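Long-range contacts in long form salivary protein D7L1 (Aedes aegypti, PDB 3DYE), which binds and sequesters host biogenic amines and leukotrienes in two separate pockets, and so modulates blood feeding by the female mosquito: residues Q74-A79 and L127-K132; N159-A164 and K187-C192; R213-V218 and K261-Y266. One frame throughout, in Å; residues are numbered along the deposited sequence.

The three contacts follow one another in series along a mainly helical chain and divide between its two ligand pockets. Interaction 1 comes first and joins helix 71-79 to the loop between helices 121-127 and 132-142, beside the leukotriene site of the N-terminal half. Interactions 2 and 3 belong to the amine-binding half; their centres lie about 21 Å apart, and both touch the same noradrenaline, one from helix 184-196 and the other from helix 257-271. Interaction 1 is about 27 Å from interaction 2 and 32 Å from interaction 3, centre to centre, in keeping with independent binding of lipids and amines.

Interaction 1: Q74-A79 and L127-K132; sequences QEQFKA and LFHGNK
Helix 71-79 comes closest to the chain leaving helix 121-127 at Phe-77 and Leu-127, whose CA atoms are 6.6 Å apart, and the second helix gives way to loop at Phe-128. Gln-76 carries the contact. Its CG stands anti to the backbone N (chi1 -167°) and the chain then bends at chi2, which lays the side chain across one face of the Phe-128 ring. CG sits 4.0 Å from the centroid of that ring as a CH-pi contact, and the amide plane stacks nearly parallel to the ring, 16° away. From there NE2 donates to Leu-127 O over 3.1 Å, with the oxygen close to the plane of the amide. A second bond from NE2, to the backbone oxygen of Phe-4, leaves the amide gripped by two carbonyls. Nearby, the CD2 methyl of Leu-127 reaches to 3.7 Å from CA of Phe-77. The ring of His-129 meets Tyr-80 edge-to-face, and its NE2 lies 3.4 Å from NE2 of Gln-76. The loop is thereby fastened to the helix beside the lipid site of this PBP/GOBP-family protein: Gly-130 binds leukotriene E4, and Phe-128 packs against Trp-37, another residue of that site.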
loop_
_atom_site.group_PDB
_atom_site.type_symbol
_atom_site.label_atom_id
_atom_site.label_comp_id
_atom_site.label_asym_id
_atom_site.label_seq_id
_atom_site.Cartn_x
_atom_site.Cartn_y
_atom_site.Cartn_z
ATOM N N GLN A 74 -6.152 19.037 -6.562
ATOM C CA GLN A 74 -5.842 19.527 -7.903
ATOM C C GLN A 74 -4.845 18.613 -8.617
ATOM O O GLN A 74 -4.987 18.365 -9.816
ATOM C CB GLN A 74 -5.384 20.984 -7.878
ATOM C CG GLN A 74 -6.418 21.962 -7.275
ATOM C CD GLN A 74 -7.645 22.290 -8.157
ATOM O OE1 GLN A 74 -7.878 21.708 -9.232
ATOM N NE2 GLN A 74 -8.441 23.241 -7.680
ATOM N N GLU A 75 -3.864 18.085 -7.880
ATOM C CA GLU A 75 -2.909 17.124 -8.461
ATOM C C GLU A 75 -3.615 15.857 -8.948
ATOM O O GLU A 75 -3.340 15.357 -10.041
ATOM C CB GLU A 75 -1.795 16.777 -7.469
ATOM C CG GLU A 75 -0.688 17.822 -7.392
ATOM C CD GLU A 75 0.084 17.975 -8.701
ATOM O OE1 GLU A 75 0.655 16.977 -9.203
ATOM O OE2 GLU A 75 0.120 19.102 -9.228
ATOM N N GLN A 76 -4.544 15.357 -8.144
ATOM C CA GLN A 76 -5.340 14.192 -8.521
ATOM C C GLN A 76 -6.179 14.434 -9.784
ATOM O O GLN A 76 -6.269 13.571 -10.663
ATOM C CB GLN A 76 -6.227 13.764 -7.352
ATOM C CG GLN A 76 -6.850 12.386 -7.524
ATOM C CD GLN A 76 -5.838 11.258 -7.370
ATOM O OE1 GLN A 76 -4.681 11.484 -6.997
ATOM N NE2 GLN A 76 -6.279 10.034 -7.634
ATOM N N PHE A 77 -6.781 15.616 -9.877
ATOM C CA PHE A 77 -7.619 15.949 -11.024
ATOM C C PHE A 77 -6.779 16.110 -12.286
ATOM O O PHE A 77 -7.195 15.697 -13.374
ATOM C CB PHE A 77 -8.433 17.212 -10.736
ATOM C CG PHE A 77 -9.418 17.572 -11.820
ATOM C CD1 PHE A 77 -10.185 16.591 -12.453
ATOM C CD2 PHE A 77 -9.597 18.901 -12.185
ATOM C CE1 PHE A 77 -11.100 16.938 -13.458
ATOM C CE2 PHE A 77 -10.507 19.257 -13.183
ATOM C CZ PHE A 77 -11.258 18.274 -13.817
ATOM N N LYS A 78 -5.602 16.713 -12.128
ATOM C CA LYS A 78 -4.629 16.861 -13.213
ATOM C C LYS A 78 -4.264 15.499 -13.810
ATOM O O LYS A 78 -4.236 15.336 -15.031
ATOM C CB LYS A 78 -3.383 17.592 -12.698
ATOM C CG LYS A 78 -2.209 17.638 -13.659
ATOM C CD LYS A 78 -1.154 18.628 -13.196
ATOM C CE LYS A 78 0.125 18.472 -14.004
ATOM N NZ LYS A 78 1.012 19.661 -13.897
ATOM N N ALA A 79 -4.026 14.516 -12.941
ATOM C CA ALA A 79 -3.653 13.171 -13.382
ATOM C C ALA A 79 -4.832 12.411 -13.992
ATOM O O ALA A 79 -4.637 11.575 -14.875
ATOM C CB ALA A 79 -3.053 12.378 -12.226
ATOM N N LEU A 127 -12.809 11.088 -7.812
ATOM C CA LEU A 127 -11.410 11.503 -7.967
ATOM C C LEU A 127 -10.394 10.518 -7.392
ATOM O O LEU A 127 -9.316 10.312 -7.968
ATOM C CB LEU A 127 -11.180 12.860 -7.300
ATOM C CG LEU A 127 -11.283 14.140 -8.117
ATOM C CD1 LEU A 127 -10.884 15.311 -7.231
ATOM C CD2 LEU A 127 -10.380 14.083 -9.348
ATOM N N PHE A 128 -10.719 9.947 -6.239
ATOM C CA PHE A 128 -9.764 9.122 -5.508
ATOM C C PHE A 128 -10.023 7.623 -5.641
ATOM O O PHE A 128 -9.675 6.826 -4.763
ATOM C CB PHE A 128 -9.653 9.596 -4.050
ATOM C CG PHE A 128 -8.902 10.890 -3.912
ATOM C CD1 PHE A 128 -7.513 10.898 -3.896
ATOM C CD2 PHE A 128 -9.578 12.104 -3.838
ATOM C CE1 PHE A 128 -6.796 12.102 -3.798
ATOM C CE2 PHE A 128 -8.870 13.311 -3.732
ATOM C CZ PHE A 128 -7.479 13.304 -3.712
ATOM N N HIS A 129 -10.609 7.257 -6.779
ATOM C CA HIS A 129 -10.745 5.856 -7.197
ATOM C C HIS A 129 -11.648 5.044 -6.269
ATOM O O HIS A 129 -11.392 3.863 -5.998
ATOM C CB HIS A 129 -9.364 5.200 -7.391
ATOM C CG HIS A 129 -8.460 5.965 -8.311
ATOM N ND1 HIS A 129 -8.797 6.248 -9.617
ATOM C CD2 HIS A 129 -7.221 6.486 -8.122
ATOM C CE1 HIS A 129 -7.817 6.930 -10.186
ATOM N NE2 HIS A 129 -6.849 7.090 -9.301
ATOM N N GLY A 130 -12.714 5.687 -5.802
ATOM C CA GLY A 130 -13.727 5.015 -4.981
ATOM C C GLY A 130 -14.993 4.655 -5.740
ATOM O O GLY A 130 -15.878 3.972 -5.198
ATOM N N ASN A 131 -15.100 5.137 -6.976
ATOM C CA ASN A 131 -16.226 4.799 -7.844
ATOM C C ASN A 131 -15.938 3.473 -8.547
ATOM O O ASN A 131 -15.064 3.398 -9.410
ATOM C CB ASN A 131 -16.486 5.922 -8.853
ATOM C CG ASN A 131 -17.739 5.690 -9.696
ATOM O OD1 ASN A 131 -18.010 4.575 -10.151
ATOM N ND2 ASN A 131 -18.491 6.759 -9.934
ATOM N N LYS A 132 -16.684 2.434 -8.171
ATOM C CA LYS A 132 -16.434 1.072 -8.647
ATOM C C LYS A 132 -16.465 0.953 -10.170
ATOM O O LYS A 132 -15.610 0.296 -10.759
ATOM C CB LYS A 132 -17.425 0.086 -8.019
ATOM C CG LYS A 132 -17.293 -0.057 -6.502
ATOM C CD LYS A 132 -18.158 -1.202 -5.967
ATOM C CE LYS A 132 -19.639 -0.864 -6.014
ATOM N NZ LYS A 132 -20.460 -2.084 -6.252
#

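Interaction 2: N159-A164 and K187-C192; sequences NKYYPA and KEHTDC. With LNR (L-norepinephrine), chain F.
The chi1 of 167° on His-189 sets its ring anti to the backbone N, while Tyr-161 and Tyr-162 both turn theirs anti to the carbonyl carbon (chi1 -65° for Tyr-161), bringing three rings together where helix 153-161 ends against helix 184-196. In this PBP/GOBP-type helical fold the same two helices are stapled by the disulfide between Cys-192 and Cys-157. Tyr-162 points the edge of its ring at the face of His-189 in a T-shaped stack, with centroids 5.4 Å apart and CE2 of Tyr-162 meeting CG of His-189. Tyr-161 instead lies flat against the helix backbone: CA of His-189 makes a CH-pi contact over one face of its ring, 4.1 Å from the centroid, and CG of its own neighbour Lys-160 covers the opposite face. SG of Cys-192 lies at the edge of the ring, in its plane, while its CB packs 3.7 Å from CE2 of Tyr-161. On the other flank, CE1 of Tyr-161 meets the carboxylate of Glu-188, turned almost perpendicular to the ring.

The hydroxyl of Tyr-161 shares a hydrogen bond with a water that donates to Glu-188 O and Asp-191 OD2, tying the ring's polar end to the helix. Packing on these tyrosines leaves the imidazole directed into the amine pocket, which Glu-158, Arg-176 and Glu-268 help complete. ND1 of His-189 is buried and has no hydrogen-bonding partner in the model. At the ring's far edge NE2 of His-189 shares its N-H between the two catechol oxygens of noradrenaline, a bond of 2.8 Å to OAC, near the imidazole plane, and a weak one of 2.7 Å to OAB.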
loop_
_atom_site.group_PDB
_atom_site.type_symbol
_atom_site.label_atom_id
_atom_site.label_comp_id
_atom_site.label_asym_id
_atom_site.label_seq_id
_atom_site.Cartn_x
_atom_site.Cartn_y
_atom_site.Cartn_z
ATOM N N ASN A 159 5.676 -10.969 -13.848
ATOM C CA ASN A 159 5.132 -10.997 -15.215
ATOM C C ASN A 159 5.636 -9.845 -16.071
ATOM O O ASN A 159 5.814 -9.986 -17.279
ATOM C CB ASN A 159 3.604 -11.000 -15.191
ATOM C CG ASN A 159 3.027 -12.294 -14.657
ATOM O OD1 ASN A 159 3.744 -13.279 -14.444
ATOM N ND2 ASN A 159 1.717 -12.296 -14.424
ATOM N N LYS A 160 5.871 -8.707 -15.428
ATOM C CA LYS A 160 6.365 -7.523 -16.096
ATOM C C LYS A 160 7.812 -7.715 -16.576
ATOM O O LYS A 160 8.154 -7.332 -17.696
ATOM C CB LYS A 160 6.239 -6.317 -15.155
ATOM C CG LYS A 160 6.671 -4.997 -15.753
ATOM C CD LYS A 160 6.395 -3.838 -14.809
ATOM C CE LYS A 160 6.958 -2.552 -15.399
ATOM N NZ LYS A 160 6.666 -1.380 -14.526
ATOM N N TYR A 161 8.645 -8.330 -15.736
ATOM C CA TYR A 161 10.084 -8.396 -16.009
ATOM C C TYR A 161 10.586 -9.741 -16.507
ATOM O O TYR A 161 11.618 -9.814 -17.181
ATOM C CB TYR A 161 10.873 -7.930 -14.783
ATOM C CG TYR A 161 10.616 -6.476 -14.481
ATOM C CD1 TYR A 161 11.253 -5.474 -15.212
ATOM C CD2 TYR A 161 9.714 -6.101 -13.489
ATOM C CE1 TYR A 161 11.009 -4.131 -14.955
ATOM C CE2 TYR A 161 9.461 -4.758 -13.220
ATOM C CZ TYR A 161 10.115 -3.779 -13.961
ATOM O OH TYR A 161 9.870 -2.453 -13.702
ATOM N N TYR A 162 9.850 -10.797 -16.180
ATOM C CA TYR A 162 10.159 -12.141 -16.647
ATOM C C TYR A 162 8.886 -12.749 -17.241
ATOM O O TYR A 162 8.298 -13.659 -16.658
ATOM C CB TYR A 162 10.712 -12.979 -15.491
ATOM C CG TYR A 162 11.912 -12.334 -14.838
ATOM C CD1 TYR A 162 13.206 -12.626 -15.272
ATOM C CD2 TYR A 162 11.753 -11.414 -13.796
ATOM C CE1 TYR A 162 14.311 -12.027 -14.677
ATOM C CE2 TYR A 162 12.855 -10.806 -13.201
ATOM C CZ TYR A 162 14.123 -11.119 -13.651
ATOM O OH TYR A 162 15.209 -10.521 -13.068
ATOM N N PRO A 163 8.455 -12.237 -18.406
ATOM C CA PRO A 163 7.139 -12.564 -18.957
ATOM C C PRO A 163 6.992 -14.025 -19.355
ATOM O O PRO A 163 7.937 -14.642 -19.851
ATOM C CB PRO A 163 7.036 -11.670 -20.199
ATOM C CG PRO A 163 8.129 -10.664 -20.069
ATOM C CD PRO A 163 9.201 -11.321 -19.288
ATOM N N ALA A 164 5.801 -14.569 -19.128
ATOM C CA ALA A 164 5.476 -15.914 -19.585
ATOM C C ALA A 164 5.656 -16.013 -21.101
ATOM O O ALA A 164 5.355 -15.066 -21.840
ATOM C CB ALA A 164 4.051 -16.280 -19.174
ATOM N N LYS A 187 17.548 -5.932 -10.841
ATOM C CA LYS A 187 17.503 -4.750 -9.981
ATOM C C LYS A 187 16.193 -3.980 -10.184
ATOM O O LYS A 187 15.600 -3.490 -9.222
ATOM C CB LYS A 187 18.728 -3.854 -10.216
ATOM C CG LYS A 187 20.052 -4.484 -9.732
ATOM C CD LYS A 187 21.270 -3.591 -9.974
ATOM C CE LYS A 187 22.555 -4.302 -9.544
ATOM N NZ LYS A 187 23.786 -3.475 -9.775
ATOM N N GLU A 188 15.740 -3.905 -11.436
ATOM C CA GLU A 188 14.467 -3.270 -11.786
ATOM C C GLU A 188 13.297 -4.032 -11.199
ATOM O O GLU A 188 12.375 -3.436 -10.652
ATOM C CB GLU A 188 14.299 -3.191 -13.304
ATOM C CG GLU A 188 15.290 -2.267 -14.003
ATOM C CD GLU A 188 14.912 -1.990 -15.449
ATOM O OE1 GLU A 188 13.700 -1.850 -15.725
ATOM O OE2 GLU A 188 15.825 -1.902 -16.306
ATOM N N HIS A 189 13.338 -5.353 -11.334
ATOM C CA HIS A 189 12.310 -6.222 -10.780
ATOM C C HIS A 189 12.223 -6.062 -9.258
ATOM O O HIS A 189 11.139 -5.926 -8.697
ATOM C CB HIS A 189 12.595 -7.678 -11.153
ATOM C CG HIS A 189 11.776 -8.666 -10.381
ATOM N ND1 HIS A 189 10.434 -8.873 -10.625
ATOM C CD2 HIS A 189 12.104 -9.487 -9.356
ATOM C CE1 HIS A 189 9.973 -9.783 -9.788
ATOM N NE2 HIS A 189 10.965 -10.168 -9.003
ATOM N N THR A 190 13.376 -6.072 -8.599
ATOM C CA THR A 190 13.426 -5.959 -7.149
ATOM C C THR A 190 12.925 -4.585 -6.692
ATOM O O THR A 190 12.276 -4.470 -5.650
ATOM C CB THR A 190 14.837 -6.292 -6.619
ATOM O OG1 THR A 190 15.160 -7.636 -7.002
ATOM C CG2 THR A 190 14.886 -6.194 -5.110
ATOM N N ASP A 191 13.200 -3.558 -7.488
ATOM C CA ASP A 191 12.625 -2.236 -7.255
ATOM C C ASP A 191 11.095 -2.257 -7.299
ATOM O O ASP A 191 10.431 -1.666 -6.438
ATOM C CB ASP A 191 13.168 -1.228 -8.263
ATOM C CG ASP A 191 12.692 0.172 -7.977
ATOM O OD1 ASP A 191 13.069 0.717 -6.919
ATOM O OD2 ASP A 191 11.919 0.711 -8.793
ATOM N N CYS A 192 10.551 -2.951 -8.296
ATOM C CA CYS A 192 9.108 -3.135 -8.448
ATOM C C CYS A 192 8.514 -3.799 -7.214
ATOM O O CYS A 192 7.489 -3.346 -6.686
ATOM C CB CYS A 192 8.814 -3.968 -9.705
ATOM S SG CYS A 192 7.063 -4.287 -10.074
HETATM O OAC LNR F . 9.926 -12.256 -7.464
HETATM C CAJ LNR F . 10.469 -12.460 -6.234
HETATM C CAG LNR F . 9.972 -13.453 -5.392
HETATM C CAI LNR F . 11.529 -11.696 -5.786
HETATM O OAB LNR F . 12.076 -10.714 -6.555
HETATM C CAE LNR F . 12.048 -11.948 -4.523
HETATM C CAF LNR F . 11.556 -12.878 -3.773
HETATM C CAK LNR F . 10.562 -13.620 -4.138
HETATM C CAL LNR F . 10.086 -14.649 -3.183
HETATM O OAD LNR F . 11.030 -15.717 -3.170
HETATM C CAH LNR F . 8.699 -15.185 -3.528
HETATM N NAA LNR F . 8.130 -15.861 -2.375
HETATM O O HOH W 1 10.857 -1.079 -11.189
#

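Interaction 3: R213-V218 and K261-Y266; sequences RDFKLV and KEAFDY. With LNR (L-norepinephrine), chain F.
Ala-263 and Val-218 form the centre of the first shell, where the end of helix 208-217 crosses helix 257-271 almost at a right angle (93°, with the axes of the two short segments 8.4 Å apart at closest approach). The methyl CB of Ala-263 touches both Asp-214 O and the ring of Phe-215, CD1 of Phe-215 lying 3.7 Å away from it. The two methyls of Val-218 divide the work: CG2 packs on CA and CB of Ala-263, whereas CG1, which chi1 of -62° turns anti to the carbonyl carbon, meets both CB and CD2 of Tyr-266 at 3.6 Å, the two side chains running in opposite directions. CE2 of the same tyrosine ring lies 3.6 Å from Leu-217 O and also touches CB of Leu-217. The small alanine is consistent with the close approach here, 5.3 Å between the CA atoms of Phe-215 and Ala-263.

No direct hydrogen bond joins the segments, and two waters take that role. One donates to Asp-214 O and Ala-263 O, bridging the backbones; the other donates to Val-218 O and, over 2.8 Å, to OE2 of Glu-262, which Tyr-284 also holds. In the next shell the carboxylate of Asp-214 makes salt bridges to Arg-267 and Arg-270 and is hydrogen-bonded by Tyr-199, the arginines tying it to helix 257-271 one and two turns beyond Ala-263.

Other residues of helix 257-271 turn toward the ligand. The ring edge of Phe-264 meets the catechol ring, CE2 being 3.6 Å from CAF of noradrenaline. OD1 of Asp-265, also bonded to the hydroxyl of Tyr-178, takes a weak hydrogen bond from the ligand amine NAA. Packed against helix 208-217 through Ala-263 and Tyr-266, helix 257-271 thus forms one wall of the biogenic-amine pocket in the C-terminal half of D7.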
loop_
_atom_site.group_PDB
_atom_site.type_symbol
_atom_site.label_atom_id
_atom_site.label_comp_id
_atom_site.label_asym_id
_atom_site.label_seq_id
_atom_site.Cartn_x
_atom_site.Cartn_y
_atom_site.Cartn_z
ATOM N N ARG A 213 6.700 -4.248 10.378
ATOM C CA ARG A 213 5.288 -4.639 10.350
ATOM C C ARG A 213 5.149 -6.099 9.907
ATOM O O ARG A 213 4.414 -6.868 10.518
ATOM C CB ARG A 213 4.502 -3.717 9.408
ATOM C CG ARG A 213 2.992 -3.779 9.579
ATOM C CD ARG A 213 2.257 -2.913 8.555
ATOM N NE ARG A 213 0.866 -2.697 8.966
ATOM C CZ ARG A 213 -0.156 -3.474 8.619
ATOM N NH1 ARG A 213 0.032 -4.532 7.839
ATOM N NH2 ARG A 213 -1.380 -3.187 9.052
ATOM N N ASP A 214 5.882 -6.472 8.861
ATOM C CA ASP A 214 5.790 -7.826 8.309
ATOM C C ASP A 214 6.468 -8.874 9.193
ATOM O O ASP A 214 5.986 -10.010 9.318
ATOM C CB ASP A 214 6.315 -7.859 6.872
ATOM C CG ASP A 214 5.311 -7.290 5.866
ATOM O OD1 ASP A 214 4.135 -7.048 6.234
ATOM O OD2 ASP A 214 5.706 -7.087 4.703
ATOM N N PHE A 215 7.554 -8.478 9.856
ATOM C CA PHE A 215 8.174 -9.343 10.872
ATOM C C PHE A 215 7.213 -9.633 12.024
ATOM O O PHE A 215 7.069 -10.781 12.440
ATOM C CB PHE A 215 9.464 -8.718 11.409
ATOM C CG PHE A 215 10.697 -9.129 10.658
ATOM C CD1 PHE A 215 10.785 -8.946 9.279
ATOM C CD2 PHE A 215 11.777 -9.699 11.332
ATOM C CE1 PHE A 215 11.935 -9.334 8.581
ATOM C CE2 PHE A 215 12.936 -10.082 10.646
ATOM C CZ PHE A 215 13.009 -9.902 9.272
ATOM N N LYS A 216 6.554 -8.590 12.529
ATOM C CA LYS A 216 5.603 -8.771 13.623
ATOM C C LYS A 216 4.440 -9.674 13.211
ATOM O O LYS A 216 3.926 -10.444 14.027
ATOM C CB LYS A 216 5.099 -7.428 14.155
ATOM C CG LYS A 216 6.183 -6.559 14.820
ATOM C CD LYS A 216 7.122 -7.335 15.762
ATOM C CE LYS A 216 6.550 -7.531 17.158
ATOM N NZ LYS A 216 7.568 -8.077 18.111
ATOM N N LEU A 217 4.050 -9.590 11.939
ATOM C CA LEU A 217 2.944 -10.397 11.423
ATOM C C LEU A 217 3.265 -11.889 11.336
ATOM O O LEU A 217 2.357 -12.718 11.321
ATOM C CB LEU A 217 2.441 -9.850 10.084
ATOM C CG LEU A 217 1.485 -8.656 10.251
ATOM C CD1 LEU A 217 1.400 -7.835 8.972
ATOM C CD2 LEU A 217 0.099 -9.106 10.730
ATOM N N VAL A 218 4.553 -12.222 11.283
ATOM C CA VAL A 218 4.994 -13.614 11.400
ATOM C C VAL A 218 5.602 -13.911 12.773
ATOM O O VAL A 218 6.397 -14.838 12.931
ATOM C CB VAL A 218 5.925 -14.045 10.231
ATOM C CG1 VAL A 218 5.176 -13.949 8.916
ATOM C CG2 VAL A 218 7.197 -13.206 10.192
ATOM N N LYS A 261 12.794 -14.146 4.969
ATOM C CA LYS A 261 12.113 -14.992 3.987
ATOM C C LYS A 261 10.714 -15.393 4.468
ATOM O O LYS A 261 9.763 -15.422 3.687
ATOM C CB LYS A 261 12.968 -16.223 3.654
ATOM C CG LYS A 261 14.253 -15.876 2.880
ATOM C CD LYS A 261 15.165 -17.084 2.741
ATOM C CE LYS A 261 16.548 -16.688 2.235
ATOM N NZ LYS A 261 17.344 -17.897 1.877
ATOM N N GLU A 262 10.586 -15.697 5.756
ATOM C CA GLU A 262 9.277 -16.028 6.319
ATOM C C GLU A 262 8.300 -14.839 6.229
ATOM O O GLU A 262 7.134 -15.002 5.824
ATOM C CB GLU A 262 9.414 -16.492 7.766
ATOM C CG GLU A 262 8.103 -17.009 8.359
ATOM C CD GLU A 262 8.277 -17.706 9.693
ATOM O OE1 GLU A 262 9.432 -17.893 10.125
ATOM O OE2 GLU A 262 7.247 -18.076 10.305
ATOM N N ALA A 263 8.789 -13.653 6.601
ATOM C CA ALA A 263 7.971 -12.438 6.593
ATOM C C ALA A 263 7.564 -12.052 5.162
ATOM O O ALA A 263 6.418 -11.646 4.908
ATOM C CB ALA A 263 8.731 -11.284 7.275
ATOM N N PHE A 264 8.518 -12.186 4.242
ATOM C CA PHE A 264 8.356 -11.805 2.829
ATOM C C PHE A 264 7.363 -12.758 2.158
ATOM O O PHE A 264 6.496 -12.322 1.395
ATOM C CB PHE A 264 9.728 -11.873 2.142
ATOM C CG PHE A 264 9.937 -10.879 1.014
ATOM C CD1 PHE A 264 9.836 -9.504 1.229
ATOM C CD2 PHE A 264 10.308 -11.330 -0.251
ATOM C CE1 PHE A 264 10.073 -8.594 0.189
ATOM C CE2 PHE A 264 10.554 -10.427 -1.293
ATOM C CZ PHE A 264 10.431 -9.057 -1.070
ATOM N N ASP A 265 7.486 -14.055 2.457
ATOM C CA ASP A 265 6.541 -15.072 1.963
ATOM C C ASP A 265 5.100 -14.788 2.397
ATOM O O ASP A 265 4.173 -14.866 1.589
ATOM C CB ASP A 265 6.945 -16.486 2.416
ATOM C CG ASP A 265 8.114 -17.063 1.617
ATOM O OD1 ASP A 265 8.560 -16.452 0.618
ATOM O OD2 ASP A 265 8.592 -18.153 1.997
ATOM N N TYR A 266 4.914 -14.437 3.669
ATOM C CA TYR A 266 3.579 -14.104 4.172
ATOM C C TYR A 266 3.068 -12.826 3.512
ATOM O O TYR A 266 1.895 -12.742 3.149
ATOM C CB TYR A 266 3.573 -13.963 5.701
ATOM C CG TYR A 266 2.191 -13.885 6.349
ATOM C CD1 TYR A 266 1.104 -14.605 5.842
ATOM C CD2 TYR A 266 1.982 -13.113 7.499
ATOM C CE1 TYR A 266 -0.165 -14.549 6.462
ATOM C CE2 TYR A 266 0.721 -13.055 8.130
ATOM C CZ TYR A 266 -0.343 -13.769 7.603
ATOM O OH TYR A 266 -1.577 -13.698 8.223
HETATM O OAC LNR F . 9.926 -12.256 -7.464
HETATM C CAJ LNR F . 10.469 -12.460 -6.234
HETATM C CAG LNR F . 9.972 -13.453 -5.392
HETATM C CAI LNR F . 11.529 -11.696 -5.786
HETATM O OAB LNR F . 12.076 -10.714 -6.555
HETATM C CAE LNR F . 12.048 -11.948 -4.523
HETATM C CAF LNR F . 11.556 -12.878 -3.773
HETATM C CAK LNR F . 10.562 -13.620 -4.138
HETATM C CAL LNR F . 10.086 -14.649 -3.183
HETATM O OAD LNR F . 11.030 -15.717 -3.170
HETATM C CAH LNR F . 8.699 -15.185 -3.528
HETATM N NAA LNR F . 8.130 -15.861 -2.375
HETATM O O HOH W 2 4.539 -10.893 6.994
HETATM O O HOH W 3 6.830 -17.841 13.024
#